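Local coordinates for protein cell divisionFtsK/SpoIIIE (Thermomonospora curvata, PDB 4NH0) that serves as the cytoplasmic ATPase motor of a type VII secretion system, which exports EsxA and EsxB, and might be its translocase subunit, at residues A[973-978]-A[1036-1041]; A[503-508]-A[517-522]. All coordinates share one frame; numbering follows the deposited sequence.

Contact 1: A[973-978]-A[1036-1041]; sequences QARLIF and TGAELF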
ATOM      1  N   GLN A 973     -18.579 -21.604  58.376  1.00 80.88           N
ATOM      2  CA  GLN A 973     -18.865 -21.999  57.000  1.00 81.61           C
ATOM      3  C   GLN A 973     -17.655 -22.664  56.357  1.00 85.19           C
ATOM      4  O   GLN A 973     -17.795 -23.595  55.563  1.00 72.63           O
ATOM      5  CB  GLN A 973     -19.292 -20.790  56.166  1.00 76.79           C
ATOM      6  CG  GLN A 973     -20.725 -20.339  56.385  1.00 80.16           C
ATOM      7  CD  GLN A 973     -21.089 -19.136  55.538  1.00 87.28           C
ATOM      8  OE1 GLN A 973     -20.277 -18.231  55.346  1.00 78.01           O
ATOM      9  NE2 GLN A 973     -22.311 -19.122  55.023  1.00 98.50           N
ATOM     10  N   ALA A 974     -16.466 -22.180  56.703  1.00 76.51           N
ATOM     11  CA  ALA A 974     -15.231 -22.702  56.131  1.00 65.31           C
ATOM     12  C   ALA A 974     -14.042 -22.445  57.049  1.00 63.57           C
ATOM     13  O   ALA A 974     -13.887 -21.351  57.586  1.00 63.75           O
ATOM     14  CB  ALA A 974     -14.983 -22.089  54.767  1.00 70.90           C
ATOM     15  N   ARG A 975     -13.202 -23.461  57.224  1.00 65.19           N
ATOM     16  CA  ARG A 975     -12.021 -23.337  58.070  1.00 68.58           C
ATOM     17  C   ARG A 975     -10.755 -23.639  57.275  1.00 62.29           C
ATOM     18  O   ARG A 975     -10.819 -24.219  56.193  1.00 60.79           O
ATOM     19  CB  ARG A 975     -12.128 -24.265  59.281  1.00 65.68           C
ATOM     20  CG  ARG A 975     -13.518 -24.309  59.895  1.00 70.49           C
ATOM     21  CD  ARG A 975     -13.494 -24.859  61.309  1.00 88.05           C
ATOM     22  NE  ARG A 975     -13.161 -23.827  62.286  1.00 94.35           N
ATOM     23  CZ  ARG A 975     -14.054 -23.211  63.054  1.00 84.53           C
ATOM     24  NH1 ARG A 975     -15.339 -23.524  62.962  1.00 84.73           N
ATOM     25  NH2 ARG A 975     -13.662 -22.284  63.916  1.00 80.90           N
ATOM     26  N   LEU A 976      -9.607 -23.245  57.817  1.00 69.37           N
ATOM     27  CA  LEU A 976      -8.345 -23.355  57.094  1.00 64.72           C
ATOM     28  C   LEU A 976      -7.300 -24.176  57.838  1.00 68.33           C
ATOM     29  O   LEU A 976      -7.232 -24.150  59.066  1.00 87.35           O
ATOM     30  CB  LEU A 976      -7.775 -21.965  56.813  1.00 63.06           C
ATOM     31  CG  LEU A 976      -8.643 -20.972  56.045  1.00 61.10           C
ATOM     32  CD1 LEU A 976      -7.998 -19.602  56.066  1.00 54.77           C
ATOM     33  CD2 LEU A 976      -8.844 -21.434  54.621  1.00 61.28           C
ATOM     34  N   ILE A 977      -6.488 -24.905  57.079  1.00 65.80           N
ATOM     35  CA  ILE A 977      -5.314 -25.583  57.615  1.00 59.40           C
ATOM     36  C   ILE A 977      -4.146 -25.387  56.657  1.00 66.57           C
ATOM     37  O   ILE A 977      -4.253 -25.686  55.469  1.00 67.34           O
ATOM     38  CB  ILE A 977      -5.561 -27.084  57.834  1.00 59.55           C
ATOM     39  CG1 ILE A 977      -6.614 -27.295  58.920  1.00 71.43           C
ATOM     40  CG2 ILE A 977      -4.269 -27.781  58.226  1.00 72.41           C
ATOM     41  CD1 ILE A 977      -6.881 -28.739  59.238  1.00 77.66           C
ATOM     42  N   PHE A 978      -3.033 -24.883  57.176  1.00 71.32           N
ATOM     43  CA  PHE A 978      -1.906 -24.507  56.333  1.00 66.56           C
ATOM     44  C   PHE A 978      -0.727 -25.465  56.447  1.00 72.81           C
ATOM     45  O   PHE A 978      -0.402 -25.944  57.532  1.00 86.95           O
ATOM     46  CB  PHE A 978      -1.439 -23.091  56.678  1.00 70.04           C
ATOM     47  CG  PHE A 978      -2.464 -22.030  56.405  1.00 74.47           C
ATOM     48  CD1 PHE A 978      -3.450 -21.744  57.334  1.00 70.46           C
ATOM     49  CD2 PHE A 978      -2.439 -21.315  55.221  1.00 81.17           C
ATOM     50  CE1 PHE A 978      -4.393 -20.768  57.084  1.00 75.22           C
ATOM     51  CE2 PHE A 978      -3.379 -20.336  54.967  1.00 78.73           C
ATOM     52  CZ  PHE A 978      -4.357 -20.063  55.899  1.00 73.65           C
ATOM     53  N   THR A1036     -23.114 -32.025  58.953  1.00 88.69           N
ATOM     54  CA  THR A1036     -23.127 -30.585  59.161  1.00 85.37           C
ATOM     55  C   THR A1036     -21.751 -30.106  59.598  1.00 88.36           C
ATOM     56  O   THR A1036     -20.891 -30.907  59.960  1.00 88.34           O
ATOM     57  CB  THR A1036     -24.169 -30.169  60.212  1.00 82.59           C
ATOM     58  OG1 THR A1036     -23.918 -30.869  61.437  1.00100.91           O
ATOM     59  CG2 THR A1036     -25.573 -30.491  59.729  1.00 77.64           C
ATOM     60  N   GLY A1037     -21.549 -28.795  59.564  1.00 90.28           N
ATOM     61  CA  GLY A1037     -20.268 -28.219  59.922  1.00 85.91           C
ATOM     62  C   GLY A1037     -19.702 -27.387  58.791  1.00 80.60           C
ATOM     63  O   GLY A1037     -20.378 -27.132  57.796  1.00 79.77           O
ATOM     64  N   ALA A1038     -18.451 -26.968  58.942  1.00 81.07           N
ATOM     65  CA  ALA A1038     -17.810 -26.112  57.955  1.00 84.36           C
ATOM     66  C   ALA A1038     -17.060 -26.924  56.906  1.00 84.53           C
ATOM     67  O   ALA A1038     -16.775 -28.104  57.105  1.00 78.73           O
ATOM     68  CB  ALA A1038     -16.864 -25.142  58.640  1.00 80.81           C
ATOM     69  N   GLU A1039     -16.752 -26.283  55.784  1.00 80.13           N
ATOM     70  CA  GLU A1039     -15.918 -26.893  54.760  1.00 66.12           C
ATOM     71  C   GLU A1039     -14.454 -26.672  55.111  1.00 62.96           C
ATOM     72  O   GLU A1039     -14.118 -25.720  55.810  1.00 60.32           O
ATOM     73  CB  GLU A1039     -16.235 -26.313  53.381  1.00 65.36           C
ATOM     74  CG  GLU A1039     -17.643 -26.609  52.896  1.00 76.40           C
ATOM     75  CD  GLU A1039     -17.887 -26.116  51.485  1.00 90.21           C
ATOM     76  OE1 GLU A1039     -16.998 -25.439  50.928  1.00 90.70           O
ATOM     77  OE2 GLU A1039     -18.967 -26.406  50.931  1.00100.51           O
ATOM     78  N   LEU A1040     -13.583 -27.552  54.631  1.00 60.34           N
ATOM     79  CA  LEU A1040     -12.166 -27.447  54.953  1.00 61.14           C
ATOM     80  C   LEU A1040     -11.333 -27.080  53.735  1.00 67.29           C
ATOM     81  O   LEU A1040     -11.410 -27.734  52.697  1.00 74.05           O
ATOM     82  CB  LEU A1040     -11.657 -28.756  55.558  1.00 59.60           C
ATOM     83  CG  LEU A1040     -10.160 -28.801  55.865  1.00 58.11           C
ATOM     84  CD1 LEU A1040      -9.768 -27.669  56.800  1.00 64.38           C
ATOM     85  CD2 LEU A1040      -9.775 -30.142  56.463  1.00 73.17           C
ATOM     86  N   PHE A1041     -10.539 -26.026  53.873  1.00 63.54           N
ATOM     87  CA  PHE A1041      -9.619 -25.615  52.822  1.00 64.47           C
ATOM     88  C   PHE A1041      -8.186 -25.920  53.228  1.00 69.68           C
ATOM     89  O   PHE A1041      -7.630 -25.270  54.113  1.00 72.85           O
ATOM     90  CB  PHE A1041      -9.774 -24.125  52.516  1.00 60.45           C
ATOM     91  CG  PHE A1041     -11.031 -23.784  51.774  1.00 70.05           C
ATOM     92  CD1 PHE A1041     -12.201 -23.503  52.457  1.00 74.36           C
ATOM     93  CD2 PHE A1041     -11.040 -23.738  50.392  1.00 71.61           C
ATOM     94  CE1 PHE A1041     -13.358 -23.187  51.772  1.00 77.50           C
ATOM     95  CE2 PHE A1041     -12.194 -23.424  49.703  1.00 78.25           C
ATOM     96  CZ  PHE A1041     -13.354 -23.148  50.394  1.00 84.79           C
TER
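Strands 974-978 and 1039-1041 run parallel as neighbours in the third FtsK domain, their axes 4.7 Å apart at closest and 30° from exact alignment. Arg975 is held through both its backbone N and its O: N donates to Glu1039 O at 2.8 Å, and O accepts from Phe1041 N at 3.0 Å. Glu1039 N to Gln973 O and a longer Ile977 N to Phe1041 O bond extend the row.

Ala974, Leu976 and Phe1041 share one face. Ala974 CB meets the ring of Phe1041 at its edge, 3.6 Å from CE1, while Leu976 CD2 comes within 3.5 Å of Phe1041 CB. Helix 954-968 covers this face, and His1073 stacks on the Phe1041 ring. On the other face Leu1040 CD1 lies 3.8 Å from Ile977 CG1; with CG anti to the backbone N (chi1 177°), Leu1040 extends its branch along the carbonyl side. Ala1038 CB rests against the aliphatic CG of Arg975.

Glu1039 turns its carboxylate to His1073 on the next strand. Across this pair, then, the polar bonding is entirely backbone to backbone, and the side chains contribute only apolar packing.

Contact 2: A[503-508]-A[517-522]; sequences PGNGYL and RFKAAY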
ATOM      1  N   PRO A 503      27.729  14.535 -47.935  1.00 98.78           N
ATOM      2  CA  PRO A 503      26.362  14.639 -47.416  1.00 96.85           C
ATOM      3  C   PRO A 503      25.575  15.773 -48.064  1.00 95.30           C
ATOM      4  O   PRO A 503      26.162  16.778 -48.463  1.00100.23           O
ATOM      5  CB  PRO A 503      26.578  14.908 -45.926  1.00 88.03           C
ATOM      6  CG  PRO A 503      27.884  15.615 -45.872  1.00 82.67           C
ATOM      7  CD  PRO A 503      28.726  14.998 -46.954  1.00 92.60           C
ATOM      8  N   GLY A 504      24.260  15.607 -48.166  1.00 79.52           N
ATOM      9  CA  GLY A 504      23.405  16.646 -48.706  1.00 77.42           C
ATOM     10  C   GLY A 504      22.693  16.252 -49.985  1.00 77.91           C
ATOM     11  O   GLY A 504      21.590  16.723 -50.257  1.00 86.22           O
ATOM     12  N   ASN A 505      23.325  15.391 -50.775  1.00 72.79           N
ATOM     13  CA  ASN A 505      22.755  14.976 -52.051  1.00 76.92           C
ATOM     14  C   ASN A 505      21.644  13.948 -51.876  1.00 67.73           C
ATOM     15  O   ASN A 505      21.707  13.099 -50.988  1.00 78.14           O
ATOM     16  CB  ASN A 505      23.848  14.416 -52.960  1.00 87.54           C
ATOM     17  CG  ASN A 505      24.895  15.453 -53.319  1.00 95.20           C
ATOM     18  OD1 ASN A 505      24.794  16.125 -54.344  1.00103.21           O
ATOM     19  ND2 ASN A 505      25.907  15.588 -52.471  1.00 86.39           N
ATOM     20  N   GLY A 506      20.627  14.031 -52.727  1.00 56.63           N
ATOM     21  CA  GLY A 506      19.508  13.111 -52.669  1.00 67.61           C
ATOM     22  C   GLY A 506      18.527  13.315 -53.806  1.00 64.98           C
ATOM     23  O   GLY A 506      18.672  14.240 -54.603  1.00 62.32           O
ATOM     24  N   TYR A 507      17.527  12.443 -53.884  1.00 66.41           N
ATOM     25  CA  TYR A 507      16.492  12.549 -54.905  1.00 62.48           C
ATOM     26  C   TYR A 507      15.125  12.783 -54.270  1.00 74.39           C
ATOM     27  O   TYR A 507      14.953  12.607 -53.065  1.00 80.88           O
ATOM     28  CB  TYR A 507      16.456  11.291 -55.775  1.00 73.65           C
ATOM     29  CG  TYR A 507      17.670  11.113 -56.659  1.00 81.68           C
ATOM     30  CD1 TYR A 507      17.686  11.604 -57.957  1.00 85.97           C
ATOM     31  CD2 TYR A 507      18.798  10.448 -56.197  1.00 86.91           C
ATOM     32  CE1 TYR A 507      18.792  11.442 -58.769  1.00 99.92           C
ATOM     33  CE2 TYR A 507      19.907  10.281 -57.002  1.00 94.02           C
ATOM     34  CZ  TYR A 507      19.899  10.781 -58.286  1.00 99.93           C
ATOM     35  OH  TYR A 507      21.003  10.617 -59.091  1.00 87.99           O
ATOM     36  N   LEU A 508      14.157  13.176 -55.091  1.00 69.28           N
ATOM     37  CA  LEU A 508      12.805  13.440 -54.615  1.00 56.97           C
ATOM     38  C   LEU A 508      11.787  12.923 -55.625  1.00 62.32           C
ATOM     39  O   LEU A 508      11.592  13.521 -56.682  1.00 80.59           O
ATOM     40  CB  LEU A 508      12.611  14.939 -54.361  1.00 59.20           C
ATOM     41  CG  LEU A 508      11.327  15.457 -53.700  1.00 46.03           C
ATOM     42  CD1 LEU A 508      10.252  15.780 -54.727  1.00 59.22           C
ATOM     43  CD2 LEU A 508      10.803  14.468 -52.674  1.00 60.37           C
ATOM     44  N   ARG A 517      17.007  15.320 -58.534  1.00 65.23           N
ATOM     45  CA  ARG A 517      18.184  15.346 -57.682  1.00 70.24           C
ATOM     46  C   ARG A 517      18.389  16.749 -57.142  1.00 70.82           C
ATOM     47  O   ARG A 517      18.310  17.728 -57.885  1.00 67.50           O
ATOM     48  CB  ARG A 517      19.437  14.884 -58.427  1.00 75.38           C
ATOM     49  CG  ARG A 517      20.713  15.120 -57.629  1.00 78.42           C
ATOM     50  CD  ARG A 517      21.901  14.344 -58.162  1.00 83.81           C
ATOM     51  NE  ARG A 517      23.117  14.680 -57.427  1.00 95.07           N
ATOM     52  CZ  ARG A 517      24.298  14.105 -57.626  1.00111.23           C
ATOM     53  NH1 ARG A 517      24.430  13.155 -58.541  1.00102.29           N
ATOM     54  NH2 ARG A 517      25.348  14.478 -56.907  1.00113.16           N
ATOM     55  N   PHE A 518      18.644  16.840 -55.845  1.00 72.45           N
ATOM     56  CA  PHE A 518      18.841  18.126 -55.202  1.00 64.66           C
ATOM     57  C   PHE A 518      20.013  18.082 -54.243  1.00 64.94           C
ATOM     58  O   PHE A 518      20.688  17.061 -54.113  1.00 67.67           O
ATOM     59  CB  PHE A 518      17.581  18.550 -54.449  1.00 65.57           C
ATOM     60  CG  PHE A 518      17.260  17.679 -53.265  1.00 76.65           C
ATOM     61  CD1 PHE A 518      17.650  18.049 -51.988  1.00 72.08           C
ATOM     62  CD2 PHE A 518      16.569  16.492 -53.430  1.00 65.07           C
ATOM     63  CE1 PHE A 518      17.357  17.251 -50.902  1.00 57.47           C
ATOM     64  CE2 PHE A 518      16.273  15.691 -52.347  1.00 58.09           C
ATOM     65  CZ  PHE A 518      16.667  16.071 -51.081  1.00 71.72           C
ATOM     66  N   LYS A 519      20.245  19.200 -53.569  1.00 59.48           N
ATOM     67  CA  LYS A 519      21.230  19.240 -52.506  1.00 72.29           C
ATOM     68  C   LYS A 519      20.696  20.060 -51.342  1.00 81.42           C
ATOM     69  O   LYS A 519      20.445  21.258 -51.475  1.00 73.51           O
ATOM     70  CB  LYS A 519      22.550  19.811 -53.008  1.00 70.21           C
ATOM     71  CG  LYS A 519      23.692  19.410 -52.123  1.00 89.99           C
ATOM     72  CD  LYS A 519      25.039  19.744 -52.702  1.00115.64           C
ATOM     73  CE  LYS A 519      26.097  19.176 -51.791  1.00115.30           C
ATOM     74  NZ  LYS A 519      25.670  19.317 -50.374  1.00112.12           N
ATOM     75  N   ALA A 520      20.522  19.403 -50.201  1.00 70.62           N
ATOM     76  CA  ALA A 520      19.876  20.018 -49.047  1.00 68.52           C
ATOM     77  C   ALA A 520      20.662  21.199 -48.492  1.00 68.94           C
ATOM     78  O   ALA A 520      21.891  21.224 -48.539  1.00 79.27           O
ATOM     79  CB  ALA A 520      19.660  18.980 -47.959  1.00 72.92           C
ATOM     80  N   ALA A 521      19.934  22.179 -47.969  1.00 67.92           N
ATOM     81  CA  ALA A 521      20.545  23.312 -47.290  1.00 71.86           C
ATOM     82  C   ALA A 521      20.921  22.913 -45.872  1.00 81.88           C
ATOM     83  O   ALA A 521      20.495  21.867 -45.385  1.00 84.41           O
ATOM     84  CB  ALA A 521      19.600  24.502 -47.280  1.00 72.35           C
ATOM     85  N   TYR A 522      21.718  23.742 -45.207  1.00 87.33           N
ATOM     86  CA  TYR A 522      22.127  23.448 -43.840  1.00 89.15           C
ATOM     87  C   TYR A 522      21.677  24.539 -42.877  1.00 85.42           C
ATOM     88  O   TYR A 522      21.397  25.665 -43.284  1.00 83.45           O
ATOM     89  CB  TYR A 522      23.644  23.262 -43.757  1.00100.33           C
ATOM     90  CG  TYR A 522      24.454  24.489 -44.115  1.00119.08           C
ATOM     91  CD1 TYR A 522      24.825  25.409 -43.142  1.00115.10           C
ATOM     92  CD2 TYR A 522      24.859  24.720 -45.423  1.00130.27           C
ATOM     93  CE1 TYR A 522      25.568  26.528 -43.463  1.00111.46           C
ATOM     94  CE2 TYR A 522      25.603  25.838 -45.754  1.00137.52           C
ATOM     95  CZ  TYR A 522      25.955  26.737 -44.769  1.00124.39           C
ATOM     96  OH  TYR A 522      26.696  27.851 -45.092  1.00122.30           O
TER
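Arg517 and Asn505 meet because the arginine, at the start of the second arm, sets out with CG anti to the backbone N (chi1 171°) and stays extended to NE, while Asn505 holds CG beside its own N. Asn505 lies in, and Arg517 directly precedes, the strands of a beta hairpin, 505-510 and 518-520, in the mixed sheet of the first FtsK domain, a P-loop NTPase fold.

Arg517 NH2 donates to Asn505 OD1 at 3.1 Å. The oxygen lies near the guanidinium plane, but the donor stands well above the amide plane, and the two planes are 89° apart. Lower down, Arg517 CB approaches Tyr507 CE1 obliquely at 3.5 Å, and CG lies over one face of that ring, toward its rim. With an alanine here, Asn505 OD1 would probably lose this donor and the Tyr507 ring the cover of CG and CD, though CB would stay.

Gly506 O accepts from Phe518 N at 2.9 Å; the return bond from Gly506 N to Phe518 O is weak. Gly504 O takes Ala520 N, also at 2.9 Å. On the face away from Asn505, the Phe518 ring presents its edge to Tyr507 O, 3.4 Å from CE2, and packs with Leu508 against Leu291 and Ile477.

Pro503, whose side chain lies beside Gly316 of the predicted ATP-binding loop, is tied to the neighbouring strand through its carbonyl. Lys519 bends at its last torsion (chi4 -38°) and places NZ in the carbonyl plane, on a lone pair of Pro503 O, at 3.2 Å.

The two contacts lie on opposite sides of the chain's centre, their own centres about 121 Å apart and their nearest atoms about 110 Å apart. Contact 2 comes first in the sequence, in the sheet of the first FtsK domain; contact 1 follows in the third, with the second FtsK domain between them. They share no sheet, but both sheets belong to P-loop NTPase folds. Contact 1 joins two parallel strands, 974-980 and 1039-1045, separated by a long stretch containing helices. Contact 2 joins antiparallel neighbours across a short connection. They therefore help build separate FtsK modules, consistent with a rigid cytoplasmic region whose domains are joined by short linkers.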